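Local coordinates for protein STN1 (Saccharomyces cerevisiae, PDB 3KEY) that helps regulate telomere length and protect chromosome ends, inhibiting telomerase loading through CDC13, and is represented here by its C-terminal pair of winged helix-turn-helix regions, at residues 151-155 and 178-184; 7-12 and 137-141; 74-78 and 89-95; 94-98 and 121-127. One frame throughout, in Å; residues are numbered along the deposited sequence.

Interaction 1 (151-155 and 178-184)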
loop_
_atom_site.group_PDB
_atom_site.type_symbol
_atom_site.label_atom_id
_atom_site.label_comp_id
_atom_site.label_asym_id
_atom_site.label_seq_id
_atom_site.Cartn_x
_atom_site.Cartn_y
_atom_site.Cartn_z
ATOM N N PRO A 151 -8.171 16.264 12.896
ATOM C CA PRO A 151 -7.112 17.177 13.341
ATOM C C PRO A 151 -7.235 17.588 14.807
ATOM O O PRO A 151 -6.260 18.036 15.411
ATOM C CB PRO A 151 -7.236 18.357 12.373
ATOM C CG PRO A 151 -8.669 18.313 11.946
ATOM C CD PRO A 151 -8.928 16.844 11.772
ATOM N N GLU A 152 -8.422 17.416 15.385
ATOM C CA GLU A 152 -8.637 17.777 16.788
ATOM C C GLU A 152 -8.116 16.683 17.709
ATOM O O GLU A 152 -7.958 16.888 18.914
ATOM C CB GLU A 152 -10.133 18.004 17.067
ATOM C CG GLU A 152 -10.813 18.932 16.073
ATOM C CD GLU A 152 -11.507 18.180 14.943
ATOM O OE1 GLU A 152 -11.040 17.080 14.560
ATOM O OE2 GLU A 152 -12.526 18.702 14.430
ATOM N N VAL A 153 -7.839 15.517 17.137
ATOM C CA VAL A 153 -7.353 14.397 17.928
ATOM C C VAL A 153 -5.896 14.005 17.645
ATOM O O VAL A 153 -5.075 13.949 18.560
ATOM C CB VAL A 153 -8.269 13.174 17.725
ATOM C CG1 VAL A 153 -7.846 12.042 18.637
ATOM C CG2 VAL A 153 -9.713 13.570 18.016
ATOM N N LEU A 154 -5.576 13.743 16.382
ATOM C CA LEU A 154 -4.218 13.335 16.007
ATOM C C LEU A 154 -3.398 14.525 15.518
ATOM O O LEU A 154 -3.695 15.093 14.468
ATOM C CB LEU A 154 -4.270 12.284 14.888
ATOM C CG LEU A 154 -3.289 11.100 14.876
ATOM C CD1 LEU A 154 -3.086 10.653 13.429
ATOM C CD2 LEU A 154 -1.974 11.466 15.502
ATOM N N LYS A 155 -2.366 14.890 16.275
ATOM C CA LYS A 155 -1.500 16.004 15.897
ATOM C C LYS A 155 -0.351 15.557 14.978
ATOM O O LYS A 155 -0.105 16.169 13.939
ATOM C CB LYS A 155 -0.928 16.660 17.153
ATOM C CG LYS A 155 -0.109 17.918 16.894
ATOM C CD LYS A 155 0.418 18.495 18.203
ATOM C CE LYS A 155 1.268 19.738 17.981
ATOM N NZ LYS A 155 1.916 20.170 19.256
ATOM N N LEU A 178 2.153 8.033 18.354
ATOM C CA LEU A 178 1.058 8.967 18.129
ATOM C C LEU A 178 1.164 10.143 19.098
ATOM O O LEU A 178 1.427 9.963 20.288
ATOM C CB LEU A 178 -0.295 8.260 18.321
ATOM C CG LEU A 178 -0.525 6.982 17.506
ATOM C CD1 LEU A 178 -1.860 6.324 17.913
ATOM C CD2 LEU A 178 -0.509 7.316 16.016
ATOM N N GLU A 179 0.990 11.350 18.572
ATOM C CA GLU A 179 1.023 12.549 19.398
ATOM C C GLU A 179 -0.371 13.161 19.253
ATOM O O GLU A 179 -0.881 13.310 18.140
ATOM C CB GLU A 179 2.094 13.527 18.910
ATOM C CG GLU A 179 2.053 14.871 19.632
ATOM C CD GLU A 179 3.168 15.820 19.202
ATOM O OE1 GLU A 179 3.493 15.863 17.997
ATOM O OE2 GLU A 179 3.705 16.534 20.074
ATOM N N TYR A 180 -0.981 13.513 20.376
ATOM C CA TYR A 180 -2.331 14.062 20.365
ATOM C C TYR A 180 -2.451 15.583 20.403
ATOM O O TYR A 180 -1.626 16.275 21.005
ATOM C CB TYR A 180 -3.131 13.429 21.506
ATOM C CG TYR A 180 -3.220 11.926 21.364
ATOM C CD1 TYR A 180 -2.303 11.081 22.005
ATOM C CD2 TYR A 180 -4.168 11.348 20.526
ATOM C CE1 TYR A 180 -2.334 9.690 21.805
ATOM C CE2 TYR A 180 -4.208 9.966 20.316
ATOM C CZ TYR A 180 -3.292 9.143 20.953
ATOM O OH TYR A 180 -3.339 7.782 20.729
ATOM N N ALA A 181 -3.493 16.091 19.750
ATOM C CA ALA A 181 -3.744 17.528 19.684
ATOM C C ALA A 181 -4.286 18.073 21.003
ATOM O O ALA A 181 -4.759 17.320 21.858
ATOM C CB ALA A 181 -4.723 17.837 18.549
ATOM N N ALA A 182 -4.216 19.391 21.150
ATOM C CA ALA A 182 -4.678 20.077 22.353
ATOM C C ALA A 182 -6.134 19.781 22.738
ATOM O O ALA A 182 -6.413 19.427 23.883
ATOM C CB ALA A 182 -4.481 21.589 22.186
ATOM N N ALA A 183 -7.053 19.931 21.785
ATOM C CA ALA A 183 -8.480 19.692 22.029
ATOM C C ALA A 183 -8.763 18.354 22.721
ATOM O O ALA A 183 -9.466 18.312 23.733
ATOM C CB ALA A 183 -9.255 19.775 20.707
ATOM N N TYR A 184 -8.213 17.270 22.174
ATOM C CA TYR A 184 -8.395 15.930 22.729
ATOM C C TYR A 184 -7.625 15.834 24.038
ATOM O O TYR A 184 -7.929 15.001 24.899
ATOM C CB TYR A 184 -7.895 14.875 21.733
ATOM C CG TYR A 184 -8.187 13.441 22.121
ATOM C CD1 TYR A 184 -9.477 13.039 22.482
ATOM C CD2 TYR A 184 -7.180 12.472 22.088
ATOM C CE1 TYR A 184 -9.755 11.706 22.801
ATOM C CE2 TYR A 184 -7.445 11.138 22.400
ATOM C CZ TYR A 184 -8.732 10.761 22.756
ATOM O OH TYR A 184 -8.989 9.443 23.075
HETATM O O HOH W 1 5.019 19.153 19.471
#
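Backbone hydrogen bonds join Val-153 and Lys-155 to the end of strand 173-180. Ala-181 N gives a nearly straight bond (167°) to Val-153 O at 2.9 Å, approaching from above the carbonyl plane. Tyr-180 CA adds a C-H contact to the same oxygen. Lys-155 N bonds Glu-179 O at 2.9 Å. Between these bonds Leu-154 and Tyr-180 form an antiparallel non-hydrogen-bonded pair. Farther on, Tyr-184 N reaches Glu-152 O at 3.3 Å by a more bent bond.

Apolar contact gathers at Val-153. Its CG1 lies over one face of the Tyr-184 ring, 3.9 Å from the centroid, in a CH-pi contact. The ring is brought there with CG anti to the backbone N (chi1 -173°). Tyr-184 OH bonds Met-107 O of helix 90-108, and Tyr-180 OH bonds Cys-111 O in the loop after it.

The charged groups meet more loosely. Lys-155 NZ stays 4.1 Å from Glu-179 OE2, and a water links the two. The other oxygen, Glu-179 OE1, bonds Asn-156 ND2.

The two strands form the beta hairpin of the second winged helix-turn-helix region, its wing by topology. The chemistry implies a hairpin base held mainly by backbone bonds, with Lys-155 and Glu-179 linked through water.

Interaction 2 (7-12 and 137-141)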
loop_
_atom_site.group_PDB
_atom_site.type_symbol
_atom_site.label_atom_id
_atom_site.label_comp_id
_atom_site.label_asym_id
_atom_site.label_seq_id
_atom_site.Cartn_x
_atom_site.Cartn_y
_atom_site.Cartn_z
ATOM N N LYS A 7 4.312 2.965 -6.355
ATOM C CA LYS A 7 3.730 1.736 -5.838
ATOM C C LYS A 7 2.516 2.033 -4.948
ATOM O O LYS A 7 1.466 1.410 -5.100
ATOM C CB LYS A 7 4.783 0.962 -5.040
ATOM C CG LYS A 7 4.289 -0.337 -4.430
ATOM C CD LYS A 7 5.292 -0.875 -3.427
ATOM C CE LYS A 7 5.352 0.015 -2.194
ATOM N NZ LYS A 7 6.427 -0.393 -1.249
ATOM N N SER A 8 2.658 2.977 -4.018
ATOM C CA SER A 8 1.548 3.317 -3.132
ATOM C C SER A 8 0.413 4.039 -3.868
ATOM O O SER A 8 -0.735 3.980 -3.440
ATOM C CB SER A 8 2.040 4.133 -1.926
ATOM O OG SER A 8 2.640 3.285 -0.943
ATOM N N ASN A 9 0.720 4.715 -4.972
ATOM C CA ASN A 9 -0.338 5.368 -5.746
ATOM C C ASN A 9 -1.197 4.269 -6.395
ATOM O O ASN A 9 -2.426 4.371 -6.443
ATOM C CB ASN A 9 0.244 6.282 -6.832
ATOM C CG ASN A 9 0.649 7.651 -6.294
ATOM O OD1 ASN A 9 -0.051 8.240 -5.466
ATOM N ND2 ASN A 9 1.772 8.170 -6.780
ATOM N N LEU A 10 -0.545 3.220 -6.896
ATOM C CA LEU A 10 -1.271 2.109 -7.497
ATOM C C LEU A 10 -2.029 1.403 -6.378
ATOM O O LEU A 10 -3.175 0.994 -6.561
ATOM C CB LEU A 10 -0.317 1.121 -8.181
ATOM C CG LEU A 10 -0.994 -0.153 -8.709
ATOM C CD1 LEU A 10 -2.108 0.216 -9.687
ATOM C CD2 LEU A 10 0.033 -1.052 -9.372
ATOM N N MET A 11 -1.386 1.269 -5.219
ATOM C CA MET A 11 -2.030 0.630 -4.077
ATOM C C MET A 11 -3.345 1.348 -3.738
ATOM O O MET A 11 -4.376 0.704 -3.531
ATOM C CB MET A 11 -1.106 0.641 -2.851
ATOM C CG MET A 11 -1.762 0.053 -1.596
ATOM S SD MET A 11 -0.721 0.141 -0.114
ATOM C CE MET A 11 -0.787 1.927 0.247
ATOM N N LEU A 12 -3.311 2.678 -3.700
ATOM C CA LEU A 12 -4.509 3.456 -3.385
ATOM C C LEU A 12 -5.602 3.307 -4.439
ATOM O O LEU A 12 -6.791 3.374 -4.123
ATOM C CB LEU A 12 -4.159 4.941 -3.215
ATOM C CG LEU A 12 -3.319 5.304 -1.987
ATOM C CD1 LEU A 12 -3.068 6.804 -1.978
ATOM C CD2 LEU A 12 -4.041 4.881 -0.713
ATOM N N ASP A 137 3.491 0.580 4.794
ATOM C CA ASP A 137 2.814 1.457 3.848
ATOM C C ASP A 137 1.314 1.540 4.101
ATOM O O ASP A 137 0.711 2.586 3.892
ATOM C CB ASP A 137 3.117 1.046 2.400
ATOM C CG ASP A 137 4.577 1.309 2.021
ATOM O OD1 ASP A 137 5.201 2.186 2.663
ATOM O OD2 ASP A 137 5.102 0.655 1.093
ATOM N N VAL A 138 0.704 0.457 4.569
ATOM C CA VAL A 138 -0.725 0.519 4.846
ATOM C C VAL A 138 -0.981 1.473 6.022
ATOM O O VAL A 138 -1.858 2.341 5.949
ATOM C CB VAL A 138 -1.311 -0.885 5.156
ATOM C CG1 VAL A 138 -2.769 -0.760 5.614
ATOM C CG2 VAL A 138 -1.235 -1.754 3.901
ATOM N N PHE A 139 -0.202 1.332 7.091
ATOM C CA PHE A 139 -0.376 2.201 8.253
ATOM C C PHE A 139 -0.058 3.666 7.948
ATOM O O PHE A 139 -0.746 4.559 8.446
ATOM C CB PHE A 139 0.451 1.697 9.451
ATOM C CG PHE A 139 -0.261 0.638 10.267
ATOM C CD1 PHE A 139 -0.225 -0.699 9.885
ATOM C CD2 PHE A 139 -1.020 0.997 11.382
ATOM C CE1 PHE A 139 -0.936 -1.670 10.599
ATOM C CE2 PHE A 139 -1.737 0.040 12.106
ATOM C CZ PHE A 139 -1.696 -1.298 11.713
ATOM N N LYS A 140 0.960 3.922 7.124
ATOM C CA LYS A 140 1.281 5.301 6.761
ATOM C C LYS A 140 0.074 5.971 6.088
ATOM O O LYS A 140 -0.298 7.098 6.433
ATOM C CB LYS A 140 2.495 5.353 5.822
ATOM C CG LYS A 140 3.839 5.233 6.537
ATOM C CD LYS A 140 5.019 5.326 5.570
ATOM C CE LYS A 140 6.352 5.367 6.326
ATOM N NZ LYS A 140 7.516 5.416 5.385
ATOM N N GLU A 141 -0.534 5.277 5.128
ATOM C CA GLU A 141 -1.700 5.808 4.427
ATOM C C GLU A 141 -2.890 6.045 5.365
ATOM O O GLU A 141 -3.560 7.075 5.280
ATOM C CB GLU A 141 -2.127 4.865 3.304
ATOM C CG GLU A 141 -1.806 5.382 1.928
ATOM C CD GLU A 141 -2.147 6.861 1.773
ATOM O OE1 GLU A 141 -3.331 7.259 1.948
ATOM O OE2 GLU A 141 -1.219 7.626 1.482
HETATM O O HOH W 2 2.686 4.423 1.713
HETATM O O HOH W 3 5.916 3.110 -0.655
#
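Asp-137 OD2 is gripped by two groups. Lys-7 NZ forms a salt bridge with it at 2.9 Å, arriving nearly in line with the C-O bond. A water donates to Asp-137 OD2 at 3.1 Å. The same water also pairs with Ser-8 OG. The lysine crosses the aspartate at about a right angle, and a bend at chi3 (69°) turns its amine to the carboxylate. Gln-74 OE1 gives NZ a second, weak partner.

Ser-8 OG does not touch Asp-137 closely. A second water lies 2.9 Å from Ser-8 OG and makes a weak bond to Asp-137 O. Two waters thus bridge Ser-8 to Asp-137.

On the other side the contacts are made by carbon atoms and a carboxylate. Met-11 and Glu-141 slide past each other in opposite directions, Met-11 CE lying 4.0 Å from Glu-141 CG. Leu-12 and Glu-141 come from opposite directions, with Leu-12 CD2 3.5 Å from Glu-141 CG and both methyls near the carboxylate. Arg-145 is a long, weak ionic partner of Glu-141.

Helices 6-16 and 132-149 belong to the first and second winged helix-turn-helix regions. Their segment axes stay 11.4 Å apart at an angle of 70°. The wide crossing is therefore bridged by long side chains and water. The chemistry implies one direct salt bridge between these two helix segments, while the leucine methyls beside buried Glu-141 could raise its pKa.

Interaction 3 (74-78 and 89-95)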
loop_
_atom_site.group_PDB
_atom_site.type_symbol
_atom_site.label_atom_id
_atom_site.label_comp_id
_atom_site.label_asym_id
_atom_site.label_seq_id
_atom_site.Cartn_x
_atom_site.Cartn_y
_atom_site.Cartn_z
ATOM N N GLN A 74 5.049 -7.818 -1.627
ATOM C CA GLN A 74 4.916 -7.376 -0.241
ATOM C C GLN A 74 3.692 -8.015 0.400
ATOM O O GLN A 74 3.402 -7.778 1.573
ATOM C CB GLN A 74 4.766 -5.857 -0.165
ATOM C CG GLN A 74 5.947 -5.073 -0.686
ATOM C CD GLN A 74 5.827 -3.594 -0.362
ATOM O OE1 GLN A 74 4.839 -2.950 -0.706
ATOM N NE2 GLN A 74 6.836 -3.051 0.306
ATOM N N GLY A 75 2.965 -8.807 -0.387
ATOM C CA GLY A 75 1.775 -9.474 0.107
ATOM C C GLY A 75 0.550 -8.584 0.161
ATOM O O GLY A 75 -0.473 -8.967 0.733
ATOM N N LEU A 76 0.638 -7.396 -0.438
ATOM C CA LEU A 76 -0.484 -6.456 -0.421
ATOM C C LEU A 76 -1.660 -6.926 -1.289
ATOM O O LEU A 76 -2.828 -6.650 -0.992
ATOM C CB LEU A 76 0.001 -5.064 -0.832
ATOM C CG LEU A 76 0.942 -4.455 0.225
ATOM C CD1 LEU A 76 1.480 -3.108 -0.241
ATOM C CD2 LEU A 76 0.186 -4.299 1.550
ATOM N N ILE A 77 -1.346 -7.623 -2.372
ATOM C CA ILE A 77 -2.380 -8.196 -3.224
ATOM C C ILE A 77 -1.862 -9.555 -3.647
ATOM O O ILE A 77 -0.656 -9.801 -3.658
ATOM C CB ILE A 77 -2.674 -7.372 -4.512
ATOM C CG1 ILE A 77 -1.406 -7.260 -5.358
ATOM C CG2 ILE A 77 -3.275 -6.025 -4.145
ATOM C CD1 ILE A 77 -1.637 -6.612 -6.710
ATOM N N GLY A 78 -2.777 -10.447 -3.986
ATOM C CA GLY A 78 -2.345 -11.751 -4.428
ATOM C C GLY A 78 -2.835 -12.018 -5.819
ATOM O O GLY A 78 -3.772 -11.353 -6.318
ATOM N N LEU A 89 -7.987 -8.633 -4.481
ATOM C CA LEU A 89 -7.827 -7.354 -3.811
ATOM C C LEU A 89 -8.230 -7.406 -2.326
ATOM O O LEU A 89 -8.020 -6.442 -1.576
ATOM C CB LEU A 89 -8.648 -6.290 -4.545
ATOM C CG LEU A 89 -8.354 -6.118 -6.039
ATOM C CD1 LEU A 89 -9.221 -4.993 -6.600
ATOM C CD2 LEU A 89 -6.878 -5.814 -6.254
ATOM N N LEU A 90 -8.790 -8.537 -1.902
ATOM C CA LEU A 90 -9.232 -8.688 -0.515
ATOM C C LEU A 90 -8.123 -8.549 0.526
ATOM O O LEU A 90 -8.351 -8.019 1.612
ATOM C CB LEU A 90 -9.947 -10.024 -0.325
ATOM C CG LEU A 90 -11.307 -10.139 -1.015
ATOM C CD1 LEU A 90 -11.943 -11.489 -0.674
ATOM C CD2 LEU A 90 -12.206 -8.999 -0.561
ATOM N N PRO A 91 -6.912 -9.041 0.224
ATOM C CA PRO A 91 -5.834 -8.906 1.210
ATOM C C PRO A 91 -5.599 -7.428 1.545
ATOM O O PRO A 91 -5.459 -7.039 2.717
ATOM C CB PRO A 91 -4.635 -9.512 0.489
ATOM C CG PRO A 91 -5.273 -10.599 -0.350
ATOM C CD PRO A 91 -6.504 -9.907 -0.899
ATOM N N LEU A 92 -5.560 -6.616 0.490
ATOM C CA LEU A 92 -5.326 -5.182 0.604
ATOM C C LEU A 92 -6.415 -4.484 1.407
ATOM O O LEU A 92 -6.136 -3.703 2.329
ATOM C CB LEU A 92 -5.242 -4.555 -0.793
ATOM C CG LEU A 92 -5.002 -3.044 -0.849
ATOM C CD1 LEU A 92 -3.739 -2.699 -0.071
ATOM C CD2 LEU A 92 -4.882 -2.595 -2.300
ATOM N N LYS A 93 -7.661 -4.757 1.046
ATOM C CA LYS A 93 -8.783 -4.149 1.733
ATOM C C LYS A 93 -8.912 -4.622 3.180
ATOM O O LYS A 93 -9.307 -3.844 4.051
ATOM C CB LYS A 93 -10.061 -4.410 0.943
ATOM C CG LYS A 93 -9.970 -3.825 -0.447
ATOM C CD LYS A 93 -11.231 -4.011 -1.256
ATOM C CE LYS A 93 -11.093 -3.258 -2.564
ATOM N NZ LYS A 93 -12.376 -3.209 -3.289
ATOM N N ASN A 94 -8.581 -5.888 3.443
ATOM C CA ASN A 94 -8.636 -6.394 4.808
ATOM C C ASN A 94 -7.498 -5.789 5.644
ATOM O O ASN A 94 -7.657 -5.565 6.844
ATOM C CB ASN A 94 -8.531 -7.922 4.845
ATOM C CG ASN A 94 -9.768 -8.604 4.292
ATOM O OD1 ASN A 94 -10.877 -8.086 4.399
ATOM N ND2 ASN A 94 -9.583 -9.782 3.711
ATOM N N LEU A 95 -6.350 -5.546 5.016
ATOM C CA LEU A 95 -5.207 -4.959 5.721
ATOM C C LEU A 95 -5.542 -3.530 6.129
ATOM O O LEU A 95 -5.203 -3.091 7.227
ATOM C CB LEU A 95 -3.957 -4.964 4.833
ATOM C CG LEU A 95 -3.251 -6.315 4.730
ATOM C CD1 LEU A 95 -2.218 -6.318 3.604
ATOM C CD2 LEU A 95 -2.604 -6.622 6.073
#
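The flat peptide group between Leu-76 and Ile-77 points its carbonyl oxygen at the early part of helix 90-108. Leu-92 CB lies 3.2 Å from Leu-76 O, and Pro-91 CB comes within 3.7 Å of it. Leu-92 N is also close to this oxygen, but the angle is too poor for a hydrogen bond.

Side chains meet around that carbonyl. Leu-76 and Leu-95 cross at about a right angle, with Leu-76 CD2 3.8 Å from Leu-95 CD1. Ile-77 lies side by side with both Leu-89 and Leu-92. Its CG2 branch does the touching, 4.2 Å from Leu-89 CD2 and equally far from Leu-92 CB. The CG1 branch takes the crowded position between backbone N and carbonyl carbon (chi1 60°), which leaves CG2 for this contact.

Gly-75 ends helix 56-73 with a Schellman motif. Its positive phi of 80°, which favours glycine, takes the chain out of the helix just before Leu-76. Met-11 of helix 6-16 and Val-138 of helix 132-149 add to the apolar cluster round Leu-76.

The contact packs the exit of a helix in the first winged helix-turn-helix region on the opening helix of the second. With no hydrogen bond across it, the chemistry implies cohesion from buried aliphatic surface.

Interaction 4 (94-98 and 121-127)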
loop_
_atom_site.group_PDB
_atom_site.type_symbol
_atom_site.label_atom_id
_atom_site.label_comp_id
_atom_site.label_asym_id
_atom_site.label_seq_id
_atom_site.Cartn_x
_atom_site.Cartn_y
_atom_site.Cartn_z
ATOM N N ASN A 94 -8.581 -5.888 3.443
ATOM C CA ASN A 94 -8.636 -6.394 4.808
ATOM C C ASN A 94 -7.498 -5.789 5.644
ATOM O O ASN A 94 -7.657 -5.565 6.844
ATOM C CB ASN A 94 -8.531 -7.922 4.845
ATOM C CG ASN A 94 -9.768 -8.604 4.292
ATOM O OD1 ASN A 94 -10.877 -8.086 4.399
ATOM N ND2 ASN A 94 -9.583 -9.782 3.711
ATOM N N LEU A 95 -6.350 -5.546 5.016
ATOM C CA LEU A 95 -5.207 -4.959 5.721
ATOM C C LEU A 95 -5.542 -3.530 6.129
ATOM O O LEU A 95 -5.203 -3.091 7.227
ATOM C CB LEU A 95 -3.957 -4.964 4.833
ATOM C CG LEU A 95 -3.251 -6.315 4.730
ATOM C CD1 LEU A 95 -2.218 -6.318 3.604
ATOM C CD2 LEU A 95 -2.604 -6.622 6.073
ATOM N N PHE A 96 -6.220 -2.810 5.239
ATOM C CA PHE A 96 -6.612 -1.441 5.527
ATOM C C PHE A 96 -7.643 -1.394 6.648
ATOM O O PHE A 96 -7.582 -0.520 7.508
ATOM C CB PHE A 96 -7.157 -0.764 4.269
ATOM C CG PHE A 96 -6.180 0.169 3.627
ATOM C CD1 PHE A 96 -6.109 1.499 4.029
ATOM C CD2 PHE A 96 -5.295 -0.291 2.656
ATOM C CE1 PHE A 96 -5.170 2.367 3.478
ATOM C CE2 PHE A 96 -4.345 0.564 2.094
ATOM C CZ PHE A 96 -4.282 1.898 2.505
ATOM N N GLU A 97 -8.598 -2.321 6.633
ATOM C CA GLU A 97 -9.605 -2.361 7.685
ATOM C C GLU A 97 -8.892 -2.606 9.009
ATOM O O GLU A 97 -9.123 -1.898 9.992
ATOM C CB GLU A 97 -10.621 -3.476 7.429
ATOM C CG GLU A 97 -11.886 -3.013 6.718
ATOM C CD GLU A 97 -12.877 -4.145 6.481
ATOM O OE1 GLU A 97 -13.126 -4.936 7.423
ATOM O OE2 GLU A 97 -13.409 -4.235 5.352
ATOM N N TYR A 98 -8.011 -3.608 9.022
ATOM C CA TYR A 98 -7.244 -3.940 10.217
ATOM C C TYR A 98 -6.485 -2.715 10.773
ATOM O O TYR A 98 -6.555 -2.420 11.970
ATOM C CB TYR A 98 -6.271 -5.071 9.884
ATOM C CG TYR A 98 -5.386 -5.518 11.027
ATOM C CD1 TYR A 98 -4.227 -4.811 11.362
ATOM C CD2 TYR A 98 -5.693 -6.669 11.756
ATOM C CE1 TYR A 98 -3.391 -5.245 12.396
ATOM C CE2 TYR A 98 -4.868 -7.115 12.789
ATOM C CZ TYR A 98 -3.719 -6.403 13.102
ATOM O OH TYR A 98 -2.888 -6.860 14.104
ATOM N N VAL A 121 -0.513 -9.943 12.575
ATOM C CA VAL A 121 -1.255 -9.513 11.401
ATOM C C VAL A 121 -1.426 -10.678 10.428
ATOM O O VAL A 121 -2.496 -10.850 9.845
ATOM C CB VAL A 121 -0.533 -8.377 10.666
ATOM C CG1 VAL A 121 -1.320 -7.996 9.417
ATOM C CG2 VAL A 121 -0.354 -7.183 11.594
ATOM N N GLN A 122 -0.367 -11.464 10.246
ATOM C CA GLN A 122 -0.418 -12.608 9.336
ATOM C C GLN A 122 -1.433 -13.653 9.801
ATOM O O GLN A 122 -2.183 -14.203 8.991
ATOM C CB GLN A 122 0.966 -13.252 9.210
ATOM C CG GLN A 122 2.053 -12.263 8.823
ATOM C CD GLN A 122 3.430 -12.888 8.733
ATOM O OE1 GLN A 122 3.844 -13.635 9.620
ATOM N NE2 GLN A 122 4.156 -12.568 7.665
ATOM N N GLU A 123 -1.459 -13.904 11.108
ATOM C CA GLU A 123 -2.373 -14.878 11.711
ATOM C C GLU A 123 -3.824 -14.399 11.694
ATOM O O GLU A 123 -4.735 -15.158 11.365
ATOM C CB GLU A 123 -1.947 -15.160 13.159
ATOM C CG GLU A 123 -2.743 -16.241 13.868
ATOM C CD GLU A 123 -2.657 -17.582 13.159
ATOM O OE1 GLU A 123 -1.530 -18.035 12.862
ATOM O OE2 GLU A 123 -3.719 -18.183 12.902
ATOM N N LYS A 124 -4.025 -13.134 12.046
ATOM C CA LYS A 124 -5.350 -12.522 12.098
ATOM C C LYS A 124 -6.076 -12.479 10.754
ATOM O O LYS A 124 -7.289 -12.679 10.688
ATOM C CB LYS A 124 -5.233 -11.089 12.631
ATOM C CG LYS A 124 -6.545 -10.322 12.680
ATOM C CD LYS A 124 -7.490 -10.941 13.695
ATOM C CE LYS A 124 -8.772 -10.141 13.804
ATOM N NZ LYS A 124 -9.634 -10.659 14.895
ATOM N N LEU A 125 -5.335 -12.208 9.685
ATOM C CA LEU A 125 -5.942 -12.097 8.363
ATOM C C LEU A 125 -5.620 -13.272 7.447
ATOM O O LEU A 125 -6.028 -13.289 6.288
ATOM C CB LEU A 125 -5.484 -10.790 7.704
ATOM C CG LEU A 125 -5.637 -9.503 8.527
ATOM C CD1 LEU A 125 -5.070 -8.324 7.742
ATOM C CD2 LEU A 125 -7.094 -9.269 8.856
ATOM N N HIS A 126 -4.888 -14.249 7.972
ATOM C CA HIS A 126 -4.483 -15.421 7.203
ATOM C C HIS A 126 -3.746 -14.995 5.937
ATOM O O HIS A 126 -4.073 -15.429 4.834
ATOM C CB HIS A 126 -5.700 -16.282 6.843
ATOM C CG HIS A 126 -6.578 -16.595 8.013
ATOM N ND1 HIS A 126 -7.646 -15.803 8.376
ATOM C CD2 HIS A 126 -6.508 -17.581 8.941
ATOM C CE1 HIS A 126 -8.197 -16.285 9.476
ATOM N NE2 HIS A 126 -7.524 -17.362 9.839
ATOM N N LEU A 127 -2.744 -14.139 6.119
ATOM C CA LEU A 127 -1.930 -13.629 5.020
ATOM C C LEU A 127 -0.453 -13.859 5.326
ATOM O O LEU A 127 0.244 -12.952 5.784
ATOM C CB LEU A 127 -2.184 -12.132 4.830
ATOM C CG LEU A 127 -3.615 -11.746 4.445
ATOM C CD1 LEU A 127 -3.746 -10.237 4.361
ATOM C CD2 LEU A 127 -3.963 -12.381 3.106
HETATM O O HOH W 4 -7.553 -11.570 4.556
#
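In the second winged helix-turn-helix region, helix 90-108 packs on helix 118-125 through Tyr-98, Leu-95, Val-121 and Leu-125. The segment axes are 11.2 Å apart and run at 114° to each other. Tyr-98 extends across the gap with CG anti to its own N (chi1 179°). Lys-124 CG meets the ring at its edge, 3.6 Å from Tyr-98 CE2. Val-121 CG2 approaches obliquely near the far end of the ring, 3.7 Å from Tyr-98 CE1. A bend at chi2 (66°) carries the lysine amine away from the ring and leaves its CB and CG to do the packing.

By topology, helix 118-125 is the first helix of the helix-turn-helix, with helix 132-149 the second. Val-121 also touches Ile-135 of that second helix, so it lies among all three helices.

Leu-95 uses its CD2 methyl here. It sits 3.4 Å from Leu-125 CD1, closer than usual van der Waals contact, and 3.8 Å from Val-121 CG1. Leu-127, just beyond the positive-phi residue His-126, places CD1 4.0 Å from Leu-95 CG.

The polar link is indirect and lies at the margin of this apolar patch. A water accepts from Asn-94 ND2 at 2.8 Å and donates to Leu-125 O at 2.9 Å.

Interactions 2, 3 and 4 cluster near the centre of the molecule. Interactions 3 and 4 share Asn-94 and Leu-95 on helix 90-108, and their centres are about 8 Å apart. Centre to centre, interaction 2 lies about 11 Å from interaction 3 and about 15 Å from interaction 4, touching both through Val-138. Along the chain, interactions 3 and 4 fall between the two segments of interaction 2. Interactions 2 and 3 join the first winged helix-turn-helix region to the second, while interactions 4 and 1 lie within the second. Interaction 1 comes last, its centre about 23 to 30 Å from theirs, on the hairpin that follows helix 132-149. The two regions thus meet at a common centre, with this hairpin base at the periphery.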